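Side-chain contacts in dihydrodipicolinate reductase N-terminus domain-containing protein (Mycobacterium smegmatis, PDB 6IAQ), which binds NADP and belongs to a family of native amine dehydrogenases that carry out the asymmetric reductive amination of ketones: residues 168-173 with 181-186; 177-182 with 238-243; 225-230 with 267-272. All coordinates share one frame; numbering follows the deposited sequence.

Contact 1 closes a short loop, bringing the end of strand 158-169 and the 3-10 turn after it back against the chain that leaves helix 175-180. Contact 2 opens just before contact 1 closes, the two sharing Gln181 and Gln182, and closes a much longer loop by setting that helix against the hairpin turn at 238-241. Before this loop is complete, strand 219-230 has opened contact 3, which closes on strand 265-273, so contacts 2 and 3 cross. Strands 158-169 and 265-273 are neighbours in one mixed sheet, which joins contacts 1 and 3; contacts 1 and 2 both reach the bound NADP.

Contact 1: residues 168-173 with 181-186; sequences WNVDDF and QQVGRT. With NAP (NADP nicotinamide-adenine-dinucleotide phosphate), chain F.
The six-membered ring of Trp168 and the carboxamide of Gln181 meet obliquely, their planes 57° apart, with Trp168 CH2 lying 3.6 Å from Gln181 CD. The two side chains approach from opposite directions. Gln181 bends at its second torsion (chi2 -56°), which swings the amide over to the indole while CG also stays on CH2. The same amide is held by a hydrogen bond: Gln181 NE2 donates to the carbonyl of Gly272, on the strand beside Trp168. The second ring, that of Phe173, carries Asp172 CB over one face, 3.7 Å above the plane and towards the rim. Phe173 CD1 and CE1 also reach the nicotinamide, each 3.6 Å from C5N of NADP, in an oblique approach. Phe173 also approaches the cofactor through CB, 3.6 Å from the phosphate oxygen O1N.

Between the two aromatic residues the chain leaves strand 158-169 through an Asx turn, in which Asp171 N donates to Asn169 OD1 over 3.0 Å from well above the carbonyl plane. The Asx turn runs into a 3-10 turn at 170-172, whose first residue, Val170, faces the loop after helix 175-180. There Val170 CG2 lies 4.1 Å from Gln181 CG, and Val170 CG1 is 4.0 Å from Val183 CG2. The two valines pass alongside one another, pointing opposite ways, and Val274 packs against both. Val183 lies in a type II turn from Gln182 to Arg185, with Gly184 at the position of positive phi.

Contact 2: residues 177-182 with 238-243; sequences LATAQQ and EALGID. With NAP (NADP nicotinamide-adenine-dinucleotide phosphate), chain F.
The last turn of helix 175-180 packs on the tip of a beta hairpin, where Ala178 meets Ala239 and Leu240. The methyl of Ala178 is the centre of the contact. Its CB lies 3.7 Å from Leu240 CG and nearly as close to CD1 of the same residue, while Ala239 CB comes in at 3.9 Å. The first torsion of Leu240 (chi1 -71°) places CG against Ala178 CB, from which CD1 and CD2 spread over the helix. The second of these methyls, Leu240 CD2, extends past Ala178 to Thr179 OG1, 3.7 Å away, the two side chains crossing at about a right angle. The contact of this hydroxyl with the leucine methyl is van der Waals. Within its own helix Thr179 OG1 is hydrogen-bonded to the carbonyl of Pro175.

The hairpin joins strands 235-237 and 242-244, and a G1 bulge, with Gly241 and Ile242 both facing Ser237, closes its tip. Asp171, from the 3-10 turn ahead of the helix, accepts from the backbone nitrogens of Glu238 and Ala239 and thereby holds the tip beside the helix. The helix itself stops in a Schellman motif, with Gln182 at positive phi (68°) and its backbone N bonded to Thr179 O. The Gln182 side chain turns back as well, NE2 donating to Ala180 O over 3.1 Å from above the carbonyl plane. One residue before Ala178, Leu177 leads away to the cofactor: its CG is anti to the backbone N (chi1 -176°), and Leu177 CD1 rests 3.4 Å from the ribose oxygen O2D of NADP.

Contact 3: residues 225-230 with 267-272; sequences ATRPDI and EFEMSG
Ser271 OG donates to Asp229 OD2 over 2.8 Å, the one hydrogen bond that joins these two segments. The serine oxygen reaches the carboxylate from above its plane, 37° out of it. Both groups are buried, and each has a further partner: Asp229 OD1 is hydrogen-bonded to Thr253 OG1, and Arg273 NH1 also bonds Ser271 OG, which probably helps orient the hydroxyl towards Asp229. The carboxylate is thus gripped through both oxygens by hydroxyl groups, which probably fixes its rotation. Ser271 turns its hydroxyl away from its own backbone N, and this directs OG across to Asp229. The carbonyl of the next residue, Gly272, is engaged outside the pair, accepting from Gln181 NE2.

A second, looser pair lies further back along the strands. The side chains of Arg227 and Glu269 are both stretched out, and they bring Arg227 NH1 to 4.1 Å from Glu269 OE2. At this distance the opposite charges may attract each other weakly without forming a salt bridge; the planes of guanidinium and carboxylate are nearly perpendicular, 82° apart.

The spacing explains why side chains alone make the contact. Near these residues the two strand segments run in broadly the same direction, 37° from parallel, with their axes 8.5 Å apart. Strand 249-260 runs between them, antiparallel to both, and its Thr253 touches Glu269 and Ser271. Thr226 and Pro228 pack on helix 187-195, Phe268 and Met270 on helix 203-215. Strands 219-230 and 265-273 are thus next-but-one neighbours in the mixed beta-sheet of the C-terminal region, bridged by side chains over strand 249-260.

Contact 1: residues 168-173 with 181-186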
loop_
_atom_site.group_PDB
_atom_site.type_symbol
_atom_site.label_atom_id
_atom_site.label_comp_id
_atom_site.label_asym_id
_atom_site.label_seq_id
_atom_site.Cartn_x
_atom_site.Cartn_y
_atom_site.Cartn_z
ATOM N N TRP A 168 -12.870 0.025 -15.823
ATOM C CA TRP A 168 -14.109 -0.072 -15.020
ATOM C C TRP A 168 -15.335 -0.051 -15.937
ATOM O O TRP A 168 -15.231 0.379 -17.088
ATOM C CB TRP A 168 -14.147 0.984 -13.913
ATOM C CG TRP A 168 -13.877 2.380 -14.355
ATOM C CD1 TRP A 168 -12.686 3.029 -14.286
ATOM C CD2 TRP A 168 -14.829 3.324 -14.894
ATOM N NE1 TRP A 168 -12.822 4.322 -14.742
ATOM C CE2 TRP A 168 -14.124 4.519 -15.135
ATOM C CE3 TRP A 168 -16.202 3.282 -15.174
ATOM C CZ2 TRP A 168 -14.749 5.662 -15.617
ATOM C CZ3 TRP A 168 -16.816 4.402 -15.677
ATOM C CH2 TRP A 168 -16.094 5.572 -15.882
ATOM N N ASN A 169 -16.427 -0.578 -15.402
ATOM C CA ASN A 169 -17.715 -0.827 -16.081
ATOM C C ASN A 169 -18.697 0.314 -15.753
ATOM O O ASN A 169 -19.124 0.414 -14.607
ATOM C CB ASN A 169 -18.276 -2.171 -15.657
ATOM C CG ASN A 169 -19.503 -2.583 -16.420
ATOM O OD1 ASN A 169 -19.921 -1.901 -17.351
ATOM N ND2 ASN A 169 -20.076 -3.707 -16.047
ATOM N N VAL A 170 -19.073 1.103 -16.762
ATOM C CA VAL A 170 -20.187 2.085 -16.679
ATOM C C VAL A 170 -21.385 1.487 -15.930
ATOM O O VAL A 170 -21.988 2.180 -15.122
ATOM C CB VAL A 170 -20.581 2.568 -18.086
ATOM C CG1 VAL A 170 -21.961 3.202 -18.098
ATOM C CG2 VAL A 170 -19.553 3.527 -18.602
ATOM N N ASP A 171 -21.751 0.236 -16.211
ATOM C CA ASP A 171 -23.016 -0.344 -15.689
ATOM C C ASP A 171 -22.888 -0.710 -14.207
ATOM O O ASP A 171 -23.882 -1.151 -13.645
ATOM C CB ASP A 171 -23.474 -1.525 -16.555
ATOM C CG ASP A 171 -24.334 -1.047 -17.729
ATOM O OD1 ASP A 171 -24.470 0.182 -17.912
ATOM O OD2 ASP A 171 -24.854 -1.914 -18.458
ATOM N N ASP A 172 -21.721 -0.535 -13.590
ATOM C CA ASP A 172 -21.569 -0.655 -12.115
ATOM C C ASP A 172 -22.003 0.654 -11.433
ATOM O O ASP A 172 -22.103 0.637 -10.209
ATOM C CB ASP A 172 -20.128 -0.984 -11.699
ATOM C CG ASP A 172 -19.723 -2.439 -11.867
ATOM O OD1 ASP A 172 -20.610 -3.299 -12.091
ATOM O OD2 ASP A 172 -18.506 -2.713 -11.747
ATOM N N PHE A 173 -22.218 1.734 -12.186
ATOM C CA PHE A 173 -22.433 3.109 -11.656
ATOM C C PHE A 173 -23.704 3.701 -12.272
ATOM O O PHE A 173 -24.386 3.013 -13.065
ATOM C CB PHE A 173 -21.196 3.968 -11.942
ATOM C CG PHE A 173 -19.936 3.304 -11.451
ATOM C CD1 PHE A 173 -19.657 3.239 -10.089
ATOM C CD2 PHE A 173 -19.073 2.695 -12.338
ATOM C CE1 PHE A 173 -18.514 2.593 -9.636
ATOM C CE2 PHE A 173 -17.932 2.039 -11.884
ATOM C CZ PHE A 173 -17.662 1.987 -10.537
ATOM N N GLN A 181 -19.623 9.642 -19.731
ATOM C CA GLN A 181 -18.785 8.695 -20.522
ATOM C C GLN A 181 -19.297 8.621 -21.968
ATOM O O GLN A 181 -18.720 7.861 -22.742
ATOM C CB GLN A 181 -18.767 7.315 -19.856
ATOM C CG GLN A 181 -17.989 7.273 -18.558
ATOM C CD GLN A 181 -16.561 7.746 -18.712
ATOM O OE1 GLN A 181 -16.180 8.784 -18.179
ATOM N NE2 GLN A 181 -15.761 6.990 -19.455
ATOM N N GLN A 182 -20.316 9.415 -22.319
ATOM C CA GLN A 182 -20.817 9.587 -23.708
ATOM C C GLN A 182 -21.462 8.299 -24.210
ATOM O O GLN A 182 -21.526 8.114 -25.428
ATOM C CB GLN A 182 -19.677 10.008 -24.638
ATOM C CG GLN A 182 -18.887 11.212 -24.137
ATOM C CD GLN A 182 -19.756 12.417 -23.877
ATOM O OE1 GLN A 182 -20.472 12.879 -24.760
ATOM N NE2 GLN A 182 -19.694 12.923 -22.654
ATOM N N VAL A 183 -21.992 7.483 -23.308
ATOM C CA VAL A 183 -22.637 6.190 -23.627
ATOM C C VAL A 183 -23.888 6.461 -24.463
ATOM O O VAL A 183 -24.739 7.282 -24.043
ATOM C CB VAL A 183 -22.960 5.410 -22.351
ATOM C CG1 VAL A 183 -23.777 4.174 -22.643
ATOM C CG2 VAL A 183 -21.686 5.066 -21.617
ATOM N N GLY A 184 -23.967 5.802 -25.622
ATOM C CA GLY A 184 -25.130 5.845 -26.526
ATOM C C GLY A 184 -25.020 6.965 -27.546
ATOM O O GLY A 184 -25.915 7.076 -28.369
ATOM N N ARG A 185 -23.961 7.776 -27.486
ATOM C CA ARG A 185 -23.751 8.903 -28.411
ATOM C C ARG A 185 -23.227 8.297 -29.708
ATOM O O ARG A 185 -22.724 7.134 -29.658
ATOM C CB ARG A 185 -22.742 9.923 -27.869
ATOM C CG ARG A 185 -23.087 10.505 -26.501
ATOM C CD ARG A 185 -24.220 11.526 -26.566
ATOM N NE ARG A 185 -23.773 12.790 -27.123
ATOM C CZ ARG A 185 -24.586 13.738 -27.607
ATOM N NH1 ARG A 185 -25.904 13.575 -27.578
ATOM N NH2 ARG A 185 -24.063 14.845 -28.118
ATOM N N THR A 186 -23.302 9.055 -30.805
ATOM C CA THR A 186 -22.686 8.677 -32.099
ATOM C C THR A 186 -21.209 9.051 -32.022
ATOM O O THR A 186 -20.846 9.962 -31.221
ATOM C CB THR A 186 -23.373 9.350 -33.297
ATOM O OG1 THR A 186 -23.086 10.740 -33.227
ATOM C CG2 THR A 186 -24.864 9.138 -33.334
HETATM P PA NAP F . -25.835 8.558 -10.009
HETATM O O1A NAP F . -26.443 7.278 -9.679
HETATM O O2A NAP F . -26.191 9.380 -11.284
HETATM O O5B NAP F . -26.055 9.511 -8.701
HETATM C C5B NAP F . -25.870 10.933 -8.733
HETATM C C4B NAP F . -26.802 11.552 -7.700
HETATM O O4B NAP F . -26.623 12.964 -7.620
HETATM C C3B NAP F . -28.314 11.325 -7.965
HETATM O O3B NAP F . -28.825 10.805 -6.713
HETATM C C2B NAP F . -28.924 12.701 -8.219
HETATM O O2B NAP F . -30.221 12.890 -7.611
HETATM C C1B NAP F . -27.961 13.524 -7.420
HETATM N N9A NAP F . -27.845 14.943 -7.750
HETATM C C8A NAP F . -27.500 15.527 -8.915
HETATM N N7A NAP F . -27.437 16.850 -8.721
HETATM C C5A NAP F . -27.662 17.083 -7.406
HETATM C C6A NAP F . -27.719 18.249 -6.488
HETATM N N6A NAP F . -27.512 19.480 -6.936
HETATM N N1A NAP F . -27.997 18.038 -5.203
HETATM C C2A NAP F . -28.207 16.813 -4.677
HETATM N N3A NAP F . -28.173 15.690 -5.430
HETATM C C4A NAP F . -27.940 15.821 -6.767
HETATM O O3 NAP F . -24.196 8.447 -10.085
HETATM P PN NAP F . -23.249 7.532 -9.077
HETATM O O1N NAP F . -22.836 6.232 -9.695
HETATM O O2N NAP F . -23.827 7.488 -7.707
HETATM O O5D NAP F . -22.042 8.573 -9.189
HETATM C C5D NAP F . -22.010 9.887 -8.618
HETATM C C4D NAP F . -20.722 10.628 -8.845
HETATM O O4D NAP F . -19.664 9.910 -8.130
HETATM C C3D NAP F . -20.386 10.719 -10.306
HETATM O O3D NAP F . -19.880 11.990 -10.673
HETATM C C2D NAP F . -19.300 9.647 -10.470
HETATM O O2D NAP F . -18.475 9.960 -11.601
HETATM C C1D NAP F . -18.616 9.695 -9.073
HETATM N N1N NAP F . -17.927 8.432 -8.753
HETATM C C2N NAP F . -16.671 8.503 -8.356
HETATM C C3N NAP F . -15.969 7.333 -8.105
HETATM C C7N NAP F . -14.544 7.368 -7.598
HETATM O O7N NAP F . -13.961 6.285 -7.562
HETATM N N7N NAP F . -13.973 8.510 -7.177
HETATM C C4N NAP F . -16.614 6.107 -8.265
HETATM C C5N NAP F . -17.940 6.057 -8.681
HETATM C C6N NAP F . -18.565 7.258 -8.910
HETATM P P2B NAP F . -31.498 12.030 -8.034
HETATM O O1X NAP F . -31.286 10.613 -7.586
HETATM O O2X NAP F . -32.623 12.566 -7.152
HETATM O O3X NAP F . -31.523 12.353 -9.532
#

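Contact 2: residues 177-182 with 238-243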
loop_
_atom_site.group_PDB
_atom_site.type_symbol
_atom_site.label_atom_id
_atom_site.label_comp_id
_atom_site.label_asym_id
_atom_site.label_seq_id
_atom_site.Cartn_x
_atom_site.Cartn_y
_atom_site.Cartn_z
ATOM N N LEU A 177 -22.508 9.273 -14.397
ATOM C CA LEU A 177 -21.189 8.836 -14.940
ATOM C C LEU A 177 -21.384 8.277 -16.358
ATOM O O LEU A 177 -20.591 8.626 -17.220
ATOM C CB LEU A 177 -20.561 7.816 -13.987
ATOM C CG LEU A 177 -19.155 7.341 -14.340
ATOM C CD1 LEU A 177 -18.232 8.490 -14.693
ATOM C CD2 LEU A 177 -18.582 6.510 -13.212
ATOM N N ALA A 178 -22.450 7.517 -16.590
ATOM C CA ALA A 178 -22.777 6.891 -17.904
ATOM C C ALA A 178 -22.939 7.996 -18.948
ATOM O O ALA A 178 -22.327 7.919 -20.017
ATOM C CB ALA A 178 -23.999 6.007 -17.796
ATOM N N THR A 179 -23.659 9.057 -18.611
ATOM C CA THR A 179 -23.855 10.212 -19.521
ATOM C C THR A 179 -22.521 10.926 -19.745
ATOM O O THR A 179 -22.238 11.292 -20.876
ATOM C CB THR A 179 -24.931 11.161 -18.981
ATOM O OG1 THR A 179 -26.108 10.371 -18.854
ATOM C CG2 THR A 179 -25.159 12.351 -19.879
ATOM N N ALA A 180 -21.710 11.122 -18.712
ATOM C CA ALA A 180 -20.407 11.799 -18.856
ATOM C C ALA A 180 -19.418 10.948 -19.680
ATOM O O ALA A 180 -18.466 11.499 -20.231
ATOM C CB ALA A 180 -19.864 12.145 -17.504
ATOM N N GLN A 181 -19.623 9.642 -19.731
ATOM C CA GLN A 181 -18.785 8.695 -20.522
ATOM C C GLN A 181 -19.297 8.621 -21.968
ATOM O O GLN A 181 -18.720 7.861 -22.742
ATOM C CB GLN A 181 -18.767 7.315 -19.856
ATOM C CG GLN A 181 -17.989 7.273 -18.558
ATOM C CD GLN A 181 -16.561 7.746 -18.712
ATOM O OE1 GLN A 181 -16.180 8.784 -18.179
ATOM N NE2 GLN A 181 -15.761 6.990 -19.455
ATOM N N GLN A 182 -20.316 9.415 -22.319
ATOM C CA GLN A 182 -20.817 9.587 -23.708
ATOM C C GLN A 182 -21.462 8.299 -24.210
ATOM O O GLN A 182 -21.526 8.114 -25.428
ATOM C CB GLN A 182 -19.677 10.008 -24.638
ATOM C CG GLN A 182 -18.887 11.212 -24.137
ATOM C CD GLN A 182 -19.756 12.417 -23.877
ATOM O OE1 GLN A 182 -20.472 12.879 -24.760
ATOM N NE2 GLN A 182 -19.694 12.923 -22.654
ATOM N N GLU A 238 -27.450 -1.024 -18.669
ATOM C CA GLU A 238 -28.357 -1.017 -17.495
ATOM C C GLU A 238 -28.306 0.366 -16.833
ATOM O O GLU A 238 -29.335 0.787 -16.266
ATOM C CB GLU A 238 -28.027 -2.167 -16.543
ATOM C CG GLU A 238 -28.399 -3.524 -17.111
ATOM C CD GLU A 238 -29.812 -3.620 -17.666
ATOM O OE1 GLU A 238 -29.965 -4.119 -18.806
ATOM O OE2 GLU A 238 -30.761 -3.187 -16.971
ATOM N N ALA A 239 -27.184 1.080 -16.884
ATOM C CA ALA A 239 -27.072 2.386 -16.192
ATOM C C ALA A 239 -28.057 3.392 -16.814
ATOM O O ALA A 239 -28.626 4.193 -16.059
ATOM C CB ALA A 239 -25.659 2.904 -16.231
ATOM N N LEU A 240 -28.224 3.384 -18.141
ATOM C CA LEU A 240 -29.115 4.348 -18.841
ATOM C C LEU A 240 -30.430 3.696 -19.290
ATOM O O LEU A 240 -31.323 4.426 -19.704
ATOM C CB LEU A 240 -28.334 4.980 -19.995
ATOM C CG LEU A 240 -27.233 5.947 -19.552
ATOM C CD1 LEU A 240 -26.422 6.445 -20.724
ATOM C CD2 LEU A 240 -27.802 7.115 -18.778
ATOM N N GLY A 241 -30.580 2.387 -19.136
ATOM C CA GLY A 241 -31.723 1.619 -19.658
ATOM C C GLY A 241 -31.908 1.842 -21.144
ATOM O O GLY A 241 -33.045 2.058 -21.548
ATOM N N ILE A 242 -30.830 1.789 -21.938
ATOM C CA ILE A 242 -30.899 1.979 -23.415
ATOM C C ILE A 242 -30.239 0.794 -24.115
ATOM O O ILE A 242 -29.266 0.229 -23.572
ATOM C CB ILE A 242 -30.287 3.317 -23.863
ATOM C CG1 ILE A 242 -28.786 3.398 -23.565
ATOM C CG2 ILE A 242 -31.059 4.484 -23.262
ATOM C CD1 ILE A 242 -28.112 4.654 -24.077
ATOM N N ASP A 243 -30.744 0.479 -25.312
ATOM C CA ASP A 243 -30.087 -0.451 -26.261
ATOM C C ASP A 243 -28.966 0.309 -26.964
ATOM O O ASP A 243 -29.142 1.474 -27.264
ATOM C CB ASP A 243 -31.102 -1.069 -27.227
ATOM C CG ASP A 243 -32.104 -1.957 -26.518
ATOM O OD1 ASP A 243 -31.733 -2.567 -25.491
ATOM O OD2 ASP A 243 -33.236 -2.034 -26.998
HETATM P PA NAP F . -25.835 8.558 -10.009
HETATM O O1A NAP F . -26.443 7.278 -9.679
HETATM O O2A NAP F . -26.191 9.380 -11.284
HETATM O O5B NAP F . -26.055 9.511 -8.701
HETATM C C5B NAP F . -25.870 10.933 -8.733
HETATM C C4B NAP F . -26.802 11.552 -7.700
HETATM O O4B NAP F . -26.623 12.964 -7.620
HETATM C C3B NAP F . -28.314 11.325 -7.965
HETATM O O3B NAP F . -28.825 10.805 -6.713
HETATM C C2B NAP F . -28.924 12.701 -8.219
HETATM O O2B NAP F . -30.221 12.890 -7.611
HETATM C C1B NAP F . -27.961 13.524 -7.420
HETATM N N9A NAP F . -27.845 14.943 -7.750
HETATM C C8A NAP F . -27.500 15.527 -8.915
HETATM N N7A NAP F . -27.437 16.850 -8.721
HETATM C C5A NAP F . -27.662 17.083 -7.406
HETATM C C6A NAP F . -27.719 18.249 -6.488
HETATM N N6A NAP F . -27.512 19.480 -6.936
HETATM N N1A NAP F . -27.997 18.038 -5.203
HETATM C C2A NAP F . -28.207 16.813 -4.677
HETATM N N3A NAP F . -28.173 15.690 -5.430
HETATM C C4A NAP F . -27.940 15.821 -6.767
HETATM O O3 NAP F . -24.196 8.447 -10.085
HETATM P PN NAP F . -23.249 7.532 -9.077
HETATM O O1N NAP F . -22.836 6.232 -9.695
HETATM O O2N NAP F . -23.827 7.488 -7.707
HETATM O O5D NAP F . -22.042 8.573 -9.189
HETATM C C5D NAP F . -22.010 9.887 -8.618
HETATM C C4D NAP F . -20.722 10.628 -8.845
HETATM O O4D NAP F . -19.664 9.910 -8.130
HETATM C C3D NAP F . -20.386 10.719 -10.306
HETATM O O3D NAP F . -19.880 11.990 -10.673
HETATM C C2D NAP F . -19.300 9.647 -10.470
HETATM O O2D NAP F . -18.475 9.960 -11.601
HETATM C C1D NAP F . -18.616 9.695 -9.073
HETATM N N1N NAP F . -17.927 8.432 -8.753
HETATM C C2N NAP F . -16.671 8.503 -8.356
HETATM C C3N NAP F . -15.969 7.333 -8.105
HETATM C C7N NAP F . -14.544 7.368 -7.598
HETATM O O7N NAP F . -13.961 6.285 -7.562
HETATM N N7N NAP F . -13.973 8.510 -7.177
HETATM C C4N NAP F . -16.614 6.107 -8.265
HETATM C C5N NAP F . -17.940 6.057 -8.681
HETATM C C6N NAP F . -18.565 7.258 -8.910
HETATM P P2B NAP F . -31.498 12.030 -8.034
HETATM O O1X NAP F . -31.286 10.613 -7.586
HETATM O O2X NAP F . -32.623 12.566 -7.152
HETATM O O3X NAP F . -31.523 12.353 -9.532
#

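Contact 3: residues 225-230 with 267-272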
loop_
_atom_site.group_PDB
_atom_site.type_symbol
_atom_site.label_atom_id
_atom_site.label_comp_id
_atom_site.label_asym_id
_atom_site.label_seq_id
_atom_site.Cartn_x
_atom_site.Cartn_y
_atom_site.Cartn_z
ATOM N N ALA A 225 -4.420 11.885 -24.352
ATOM C CA ALA A 225 -5.198 11.504 -25.547
ATOM C C ALA A 225 -6.379 10.644 -25.105
ATOM O O ALA A 225 -6.288 9.964 -24.052
ATOM C CB ALA A 225 -4.336 10.780 -26.550
ATOM N N THR A 226 -7.459 10.701 -25.866
ATOM C CA THR A 226 -8.714 9.991 -25.581
ATOM C C THR A 226 -9.252 9.436 -26.887
ATOM O O THR A 226 -9.181 10.152 -27.895
ATOM C CB THR A 226 -9.742 10.912 -24.923
ATOM O OG1 THR A 226 -9.157 11.344 -23.698
ATOM C CG2 THR A 226 -11.078 10.230 -24.708
ATOM N N ARG A 227 -9.763 8.211 -26.854
ATOM C CA ARG A 227 -10.476 7.603 -27.992
ATOM C C ARG A 227 -11.767 6.995 -27.459
ATOM O O ARG A 227 -11.849 6.562 -26.302
ATOM C CB ARG A 227 -9.573 6.571 -28.676
ATOM C CG ARG A 227 -9.209 5.382 -27.808
ATOM C CD ARG A 227 -8.930 4.151 -28.649
ATOM N NE ARG A 227 -8.897 2.911 -27.887
ATOM C CZ ARG A 227 -7.858 2.479 -27.172
ATOM N NH1 ARG A 227 -6.757 3.207 -27.041
ATOM N NH2 ARG A 227 -7.931 1.306 -26.560
ATOM N N PRO A 228 -12.830 6.958 -28.284
ATOM C CA PRO A 228 -14.082 6.359 -27.864
ATOM C C PRO A 228 -13.921 4.836 -27.811
ATOM O O PRO A 228 -13.099 4.293 -28.548
ATOM C CB PRO A 228 -15.054 6.775 -28.966
ATOM C CG PRO A 228 -14.150 6.891 -30.202
ATOM C CD PRO A 228 -12.881 7.496 -29.661
ATOM N N ASP A 229 -14.679 4.209 -26.913
ATOM C CA ASP A 229 -14.872 2.746 -26.901
ATOM C C ASP A 229 -16.161 2.491 -27.674
ATOM O O ASP A 229 -17.164 3.202 -27.425
ATOM C CB ASP A 229 -14.877 2.187 -25.473
ATOM C CG ASP A 229 -13.597 2.468 -24.699
ATOM O OD1 ASP A 229 -12.544 2.549 -25.310
ATOM O OD2 ASP A 229 -13.680 2.611 -23.469
ATOM N N ILE A 230 -16.128 1.523 -28.590
ATOM C CA ILE A 230 -17.209 1.287 -29.586
ATOM C C ILE A 230 -17.835 -0.073 -29.303
ATOM O O ILE A 230 -17.082 -1.029 -29.093
ATOM C CB ILE A 230 -16.590 1.337 -30.998
ATOM C CG1 ILE A 230 -15.802 2.630 -31.224
ATOM C CG2 ILE A 230 -17.657 1.134 -32.050
ATOM C CD1 ILE A 230 -16.631 3.889 -31.030
ATOM N N GLU A 267 2.683 7.279 -16.499
ATOM C CA GLU A 267 1.713 7.048 -17.594
ATOM C C GLU A 267 0.551 6.215 -17.063
ATOM O O GLU A 267 0.789 5.224 -16.350
ATOM C CB GLU A 267 2.399 6.400 -18.796
ATOM C CG GLU A 267 1.540 6.429 -20.040
ATOM C CD GLU A 267 2.261 6.135 -21.346
ATOM O OE1 GLU A 267 2.925 7.039 -21.890
ATOM O OE2 GLU A 267 2.164 5.007 -21.806
ATOM N N PHE A 268 -0.674 6.600 -17.410
ATOM C CA PHE A 268 -1.902 5.929 -16.915
ATOM C C PHE A 268 -2.942 5.872 -18.026
ATOM O O PHE A 268 -3.384 6.917 -18.531
ATOM C CB PHE A 268 -2.389 6.642 -15.648
ATOM C CG PHE A 268 -3.648 6.061 -15.058
ATOM C CD1 PHE A 268 -3.705 4.722 -14.695
ATOM C CD2 PHE A 268 -4.736 6.866 -14.777
ATOM C CE1 PHE A 268 -4.850 4.184 -14.132
ATOM C CE2 PHE A 268 -5.890 6.331 -14.231
ATOM C CZ PHE A 268 -5.944 4.996 -13.894
ATOM N N GLU A 269 -3.345 4.661 -18.382
ATOM C CA GLU A 269 -4.409 4.416 -19.369
ATOM C C GLU A 269 -5.626 3.873 -18.619
ATOM O O GLU A 269 -5.478 2.887 -17.837
ATOM C CB GLU A 269 -3.910 3.439 -20.427
ATOM C CG GLU A 269 -4.979 2.986 -21.387
ATOM C CD GLU A 269 -4.469 2.006 -22.427
ATOM O OE1 GLU A 269 -3.849 1.029 -22.047
ATOM O OE2 GLU A 269 -4.662 2.254 -23.614
ATOM N N MET A 270 -6.782 4.510 -18.839
ATOM C CA MET A 270 -8.028 4.189 -18.117
ATOM C C MET A 270 -9.175 4.103 -19.108
ATOM O O MET A 270 -9.412 5.062 -19.854
ATOM C CB MET A 270 -8.299 5.250 -17.040
ATOM C CG MET A 270 -9.439 4.890 -16.128
ATOM S SD MET A 270 -10.184 6.400 -15.439
ATOM C CE MET A 270 -11.093 6.889 -16.902
ATOM N N SER A 271 -9.869 2.984 -19.104
ATOM C CA SER A 271 -11.109 2.810 -19.883
ATOM C C SER A 271 -12.293 2.712 -18.916
ATOM O O SER A 271 -12.254 1.890 -17.963
ATOM C CB SER A 271 -11.032 1.624 -20.782
ATOM O OG SER A 271 -12.297 1.387 -21.381
ATOM N N GLY A 272 -13.306 3.513 -19.191
ATOM C CA GLY A 272 -14.614 3.463 -18.535
ATOM C C GLY A 272 -15.668 3.238 -19.589
ATOM O O GLY A 272 -15.902 4.177 -20.411
#